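Local coordinates for spectinomycin phosphotransferase (Legionella pneumophila, PDB 3I1A), which probably phosphorylates spectinomycin, using a nucleotide as phosphate donor and so conferring resistance to the antibiotic, as a member of the aminoglycoside phosphotransferase family, at residues A[7-10]-A[11-14]; A[299-302]-A[303-307]. One frame throughout, in Å; residues are numbered along the deposited sequence. Where two conformers were deposited one is given.

Contact 1: residues A[7-10]-A[11-14]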
loop_
_atom_site.group_PDB
_atom_site.type_symbol
_atom_site.label_atom_id
_atom_site.label_comp_id
_atom_site.label_asym_id
_atom_site.label_seq_id
_atom_site.Cartn_x
_atom_site.Cartn_y
_atom_site.Cartn_z
ATOM N N GLN A 7 -28.069 9.736 -3.429
ATOM C CA GLN A 7 -27.842 10.899 -4.278
ATOM C C GLN A 7 -27.013 11.824 -3.373
ATOM O O GLN A 7 -27.278 11.916 -2.177
ATOM C CB GLN A 7 -29.171 11.559 -4.649
ATOM C CG GLN A 7 -29.102 12.420 -5.897
ATOM C CD GLN A 7 -28.231 13.632 -5.718
ATOM O OE1 GLN A 7 -27.261 13.838 -6.456
ATOM N NE2 GLN A 7 -28.574 14.455 -4.740
ATOM N N ALA A 8 -26.027 12.509 -3.941
ATOM C CA ALA A 8 -25.144 13.367 -3.146
ATOM C C ALA A 8 -25.824 14.259 -2.103
ATOM O O ALA A 8 -25.317 14.427 -0.988
ATOM C CB ALA A 8 -24.279 14.219 -4.076
ATOM N N GLN A 9 -26.964 14.837 -2.458
ATOM C CA GLN A 9 -27.674 15.709 -1.537
ATOM C C GLN A 9 -28.254 14.980 -0.330
ATOM O O GLN A 9 -28.605 15.597 0.671
ATOM C CB GLN A 9 -28.752 16.484 -2.296
ATOM C CG GLN A 9 -28.160 17.278 -3.449
ATOM C CD GLN A 9 -26.944 18.084 -3.024
ATOM O OE1 GLN A 9 -26.125 18.477 -3.852
ATOM N NE2 GLN A 9 -26.824 18.338 -1.726
ATOM N N GLN A 10 -28.343 13.656 -0.412
ATOM C CA GLN A 10 -28.832 12.879 0.718
ATOM C C GLN A 10 -27.758 12.898 1.803
ATOM O O GLN A 10 -28.031 12.595 2.953
ATOM C CB GLN A 10 -29.148 11.439 0.298
ATOM C CG GLN A 10 -30.555 11.293 -0.252
ATOM C CD GLN A 10 -30.874 9.888 -0.706
ATOM O OE1 GLN A 10 -30.462 9.467 -1.795
ATOM N NE2 GLN A 10 -31.619 9.154 0.114
ATOM N N LEU A 11 -26.533 13.255 1.423
ATOM C CA LEU A 11 -25.441 13.330 2.396
ATOM C C LEU A 11 -25.636 14.460 3.361
ATOM O O LEU A 11 -25.124 14.422 4.487
ATOM C CB LEU A 11 -24.081 13.527 1.715
ATOM C CG LEU A 11 -23.312 12.263 1.352
ATOM C CD1 LEU A 11 -22.023 12.686 0.699
ATOM C CD2 LEU A 11 -23.009 11.416 2.598
ATOM N N ILE A 12 -26.342 15.493 2.924
ATOM C CA ILE A 12 -26.567 16.613 3.805
ATOM C C ILE A 12 -27.311 16.092 5.008
ATOM O O ILE A 12 -26.863 16.289 6.135
ATOM C CB ILE A 12 -27.373 17.739 3.139
ATOM C CG1 ILE A 12 -26.560 18.336 1.986
ATOM C CG2 ILE A 12 -27.703 18.819 4.169
ATOM C CD1 ILE A 12 -27.306 19.397 1.206
ATOM N N GLU A 13 -28.428 15.402 4.775
ATOM C CA GLU A 13 -29.200 14.857 5.887
ATOM C C GLU A 13 -28.394 13.879 6.720
ATOM O O GLU A 13 -28.422 13.939 7.939
ATOM C CB GLU A 13 -30.468 14.130 5.396
ATOM C CG GLU A 13 -31.212 13.356 6.524
ATOM C CD GLU A 13 -32.462 12.587 6.044
ATOM O OE1 GLU A 13 -33.390 13.227 5.489
ATOM O OE2 GLU A 13 -32.526 11.344 6.235
ATOM N N LEU A 14 -27.696 12.952 6.068
ATOM C CA LEU A 14 -26.922 11.959 6.804
ATOM C C LEU A 14 -25.776 12.531 7.642
ATOM O O LEU A 14 -25.528 12.076 8.772
ATOM C CB LEU A 14 -26.388 10.899 5.841
ATOM C CG LEU A 14 -27.520 10.081 5.212
ATOM C CD1 LEU A 14 -27.004 9.299 4.011
ATOM C CD2 LEU A 14 -28.094 9.152 6.251
HETATM O O HOH W 1 -30.471 15.486 2.559
#
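A type I beta turn from Gln7 to Gln10 leads into the helix that carries Leu11 to Leu14, and backbone bonds join the two. Leu11 N donates to Ala8 O at 2.9 Å and Ile12 N to Gln9 O at 3.2 Å, each bond spanning three residues and reaching its carbonyl from above the plane. The spacing then changes: Leu14 N donates to Gln10 O at 3.2 Å, four residues on, with a straight N-H line of 168°. A water bridges the preceding four-residue pair, whose direct Gln9 O to Glu13 N distance is 4.1 Å, giving a hydrogen to Gln9 O and accepting one from Glu13 N. The Leu14 side chain packs beside the carbonyl of Gln10, its CG 3.4 Å from Gln10 O. With CG beside its own backbone N (chi1 -86°) and an extended chain beyond, Gln10 reaches back along the turn, where its OE1 takes the hydrogen of Gln7 N at 2.9 Å and 174°, a second tie besides the turn's own bond from Gln10 N to Gln7 O. The buried side chains of Ala8 and Leu11 touch Tyr40 of strand 38-43. This is a helix start in which a beta turn and 3-10-like bonds lead into alpha-helical bonding.

Contact 2: residues A[299-302]-A[303-307]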
loop_
_atom_site.group_PDB
_atom_site.type_symbol
_atom_site.label_atom_id
_atom_site.label_comp_id
_atom_site.label_asym_id
_atom_site.label_seq_id
_atom_site.Cartn_x
_atom_site.Cartn_y
_atom_site.Cartn_z
ATOM N N ARG A 299 -4.439 -8.042 -23.481
ATOM C CA ARG A 299 -5.047 -6.826 -24.000
ATOM C C ARG A 299 -6.282 -6.599 -23.158
ATOM O O ARG A 299 -7.376 -6.359 -23.675
ATOM C CB ARG A 299 -5.423 -7.004 -25.478
ATOM C CG ARG A 299 -4.290 -7.585 -26.323
ATOM C CD ARG A 299 -3.499 -6.521 -27.049
ATOM N NE ARG A 299 -4.118 -6.179 -28.328
ATOM C CZ ARG A 299 -4.014 -6.912 -29.436
ATOM N NH1 ARG A 299 -3.306 -8.036 -29.437
ATOM N NH2 ARG A 299 -4.623 -6.519 -30.551
ATOM N N ASN A 300 -6.088 -6.693 -21.848
ATOM C CA ASN A 300 -7.151 -6.504 -20.872
ATOM C C ASN A 300 -7.502 -5.036 -20.637
ATOM O O ASN A 300 -8.645 -4.727 -20.309
ATOM C CB ASN A 300 -6.760 -7.145 -19.535
ATOM C CG ASN A 300 -6.624 -8.653 -19.629
ATOM O OD1 ASN A 300 -7.302 -9.301 -20.438
ATOM N ND2 ASN A 300 -5.755 -9.224 -18.795
ATOM N N GLN A 301 -6.517 -4.146 -20.769
ATOM C CA GLN A 301 -6.732 -2.700 -20.581
ATOM C C GLN A 301 -6.427 -2.028 -21.912
ATOM O O GLN A 301 -5.827 -2.641 -22.791
ATOM C CB GLN A 301 -5.771 -2.098 -19.549
ATOM C CG GLN A 301 -5.889 -2.554 -18.110
ATOM C CD GLN A 301 -5.278 -1.531 -17.162
ATOM O OE1 GLN A 301 -5.976 -0.661 -16.627
ATOM N NE2 GLN A 301 -3.961 -1.610 -16.969
ATOM N N ASN A 302 -6.800 -0.761 -22.062
ATOM C CA ASN A 302 -6.504 -0.099 -23.326
ATOM C C ASN A 302 -4.995 0.139 -23.448
ATOM O O ASN A 302 -4.242 0.014 -22.476
ATOM C CB ASN A 302 -7.284 1.216 -23.462
ATOM C CG ASN A 302 -6.931 2.229 -22.388
ATOM O OD1 ASN A 302 -5.757 2.539 -22.160
ATOM N ND2 ASN A 302 -7.950 2.773 -21.736
ATOM N N ASN A 303 -4.548 0.491 -24.641
ATOM C CA ASN A 303 -3.118 0.677 -24.853
ATOM C C ASN A 303 -2.426 1.807 -24.112
ATOM O O ASN A 303 -1.218 1.745 -23.885
ATOM C CB ASN A 303 -2.844 0.766 -26.350
ATOM C CG ASN A 303 -3.144 -0.539 -27.056
ATOM O OD1 ASN A 303 -3.236 -1.593 -26.415
ATOM N ND2 ASN A 303 -3.289 -0.485 -28.373
ATOM N N GLN A 304 -3.165 2.853 -23.758
ATOM C CA GLN A 304 -2.569 3.950 -23.011
ATOM C C GLN A 304 -2.226 3.413 -21.617
ATOM O O GLN A 304 -1.171 3.707 -21.058
ATOM C CB GLN A 304 -3.569 5.108 -22.940
ATOM C CG GLN A 304 -3.864 5.728 -24.322
ATOM C CD GLN A 304 -4.516 4.756 -25.319
ATOM O OE1 GLN A 304 -5.568 4.160 -25.044
ATOM N NE2 GLN A 304 -3.896 4.601 -26.488
ATOM N N SER A 305 -3.129 2.607 -21.070
ATOM C CA SER A 305 -2.943 2.012 -19.752
ATOM C C SER A 305 -1.837 0.956 -19.765
ATOM O O SER A 305 -1.067 0.836 -18.811
ATOM C CB SER A 305 -4.254 1.391 -19.276
ATOM O OG SER A 305 -5.230 2.401 -19.066
ATOM N N ARG A 306 -1.772 0.184 -20.843
ATOM C CA ARG A 306 -0.733 -0.826 -20.979
ATOM C C ARG A 306 0.631 -0.154 -21.114
ATOM O O ARG A 306 1.610 -0.666 -20.613
ATOM C CB ARG A 306 -1.002 -1.728 -22.180
ATOM C CG ARG A 306 -2.106 -2.734 -21.910
ATOM C CD ARG A 306 -2.501 -3.479 -23.176
ATOM N NE ARG A 306 -1.472 -4.418 -23.636
ATOM C CZ ARG A 306 -1.162 -4.632 -24.912
ATOM N NH1 ARG A 306 -1.788 -3.970 -25.881
ATOM N NH2 ARG A 306 -0.233 -5.529 -25.224
ATOM N N LEU A 307 0.706 0.983 -21.811
ATOM C CA LEU A 307 2.004 1.671 -21.918
ATOM C C LEU A 307 2.433 2.134 -20.521
ATOM O O LEU A 307 3.617 2.132 -20.199
ATOM C CB LEU A 307 1.923 2.889 -22.861
ATOM C CG LEU A 307 3.181 3.771 -23.038
ATOM C CD1 LEU A 307 4.431 2.989 -23.510
ATOM C CD2 LEU A 307 2.838 4.831 -24.090
HETATM O O HOH W 2 -5.270 -3.188 -25.643
#
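A chi1 of 62° sets CG of Asn302 between its backbone N and carbonyl carbon, and this swings OD1 over the start of the helix to meet Ser305. Ser305 N donates to Asn302 OD1 at 2.8 Å, nearly along the C=O axis and with an N-H angle of 159°, the side-chain bond of an N-cap asparagine. In the conformer given for Ser305, its OG also donates to Asn302 OD1 at 3.1 Å from above the carbonyl plane; since a second conformer exists, this bond is less certain. The backbone carbonyl of Asn302 meanwhile opens the helical bonding, accepting from Arg306 N at 3.0 Å within its plane. Beside the cap, the amide of Gln301 lies against the methylene of Ser305, CD to CB 3.7 Å, while its NE2 is hydrogen-bonded to Asp295.

A bend at chi3 (71°) turns the guanidinium of Arg306 toward Asn303 and Arg299. Its NH1 donates to Asn303 OD1 at 2.8 Å, the oxygen lying in the guanidinium plane. Across one face comes Arg299, whose CD is 3.3 Å from Arg306 NH1; the two guanidinium planes are 22° apart. Asp168 pairs with both, forming a salt bridge to Arg306 NH1 and a long, weak ion pair with Arg299 NE, which would offset the nearness of two positive groups. A water links the loop to the helix by donating to Gln301 O and to Asn303 OD1.

The loop thus turns the chain from helix 274-297 into helix 303-315, with the buried Arg306 reaching back to the end of the former, where its NE and NH2 donate to the backbone oxygens of Asp295 and Leu296, and, like Asn303, packing on Leu170 of helix 169-180.

In the fold
Both contacts lie where a loop enters a helix, yet they belong to different parts of a kinase-like fold: their centres are 36 Å apart and their nearest atoms about 27 Å, with no touch. Contact 1 sits in the N-terminal part, against the antiparallel sheet that includes strands 38-43 and 48-55. It is the nearer to the nucleotide site, the side chain of Leu11 being about 9 Å from those of Phe50 and Lys52, both seen to bind ADP, though no nucleotide is bound here. Contact 2 belongs to the helical C-terminal part, away from the known ligand sites, and joins helices 274-297, 303-315 and 169-180.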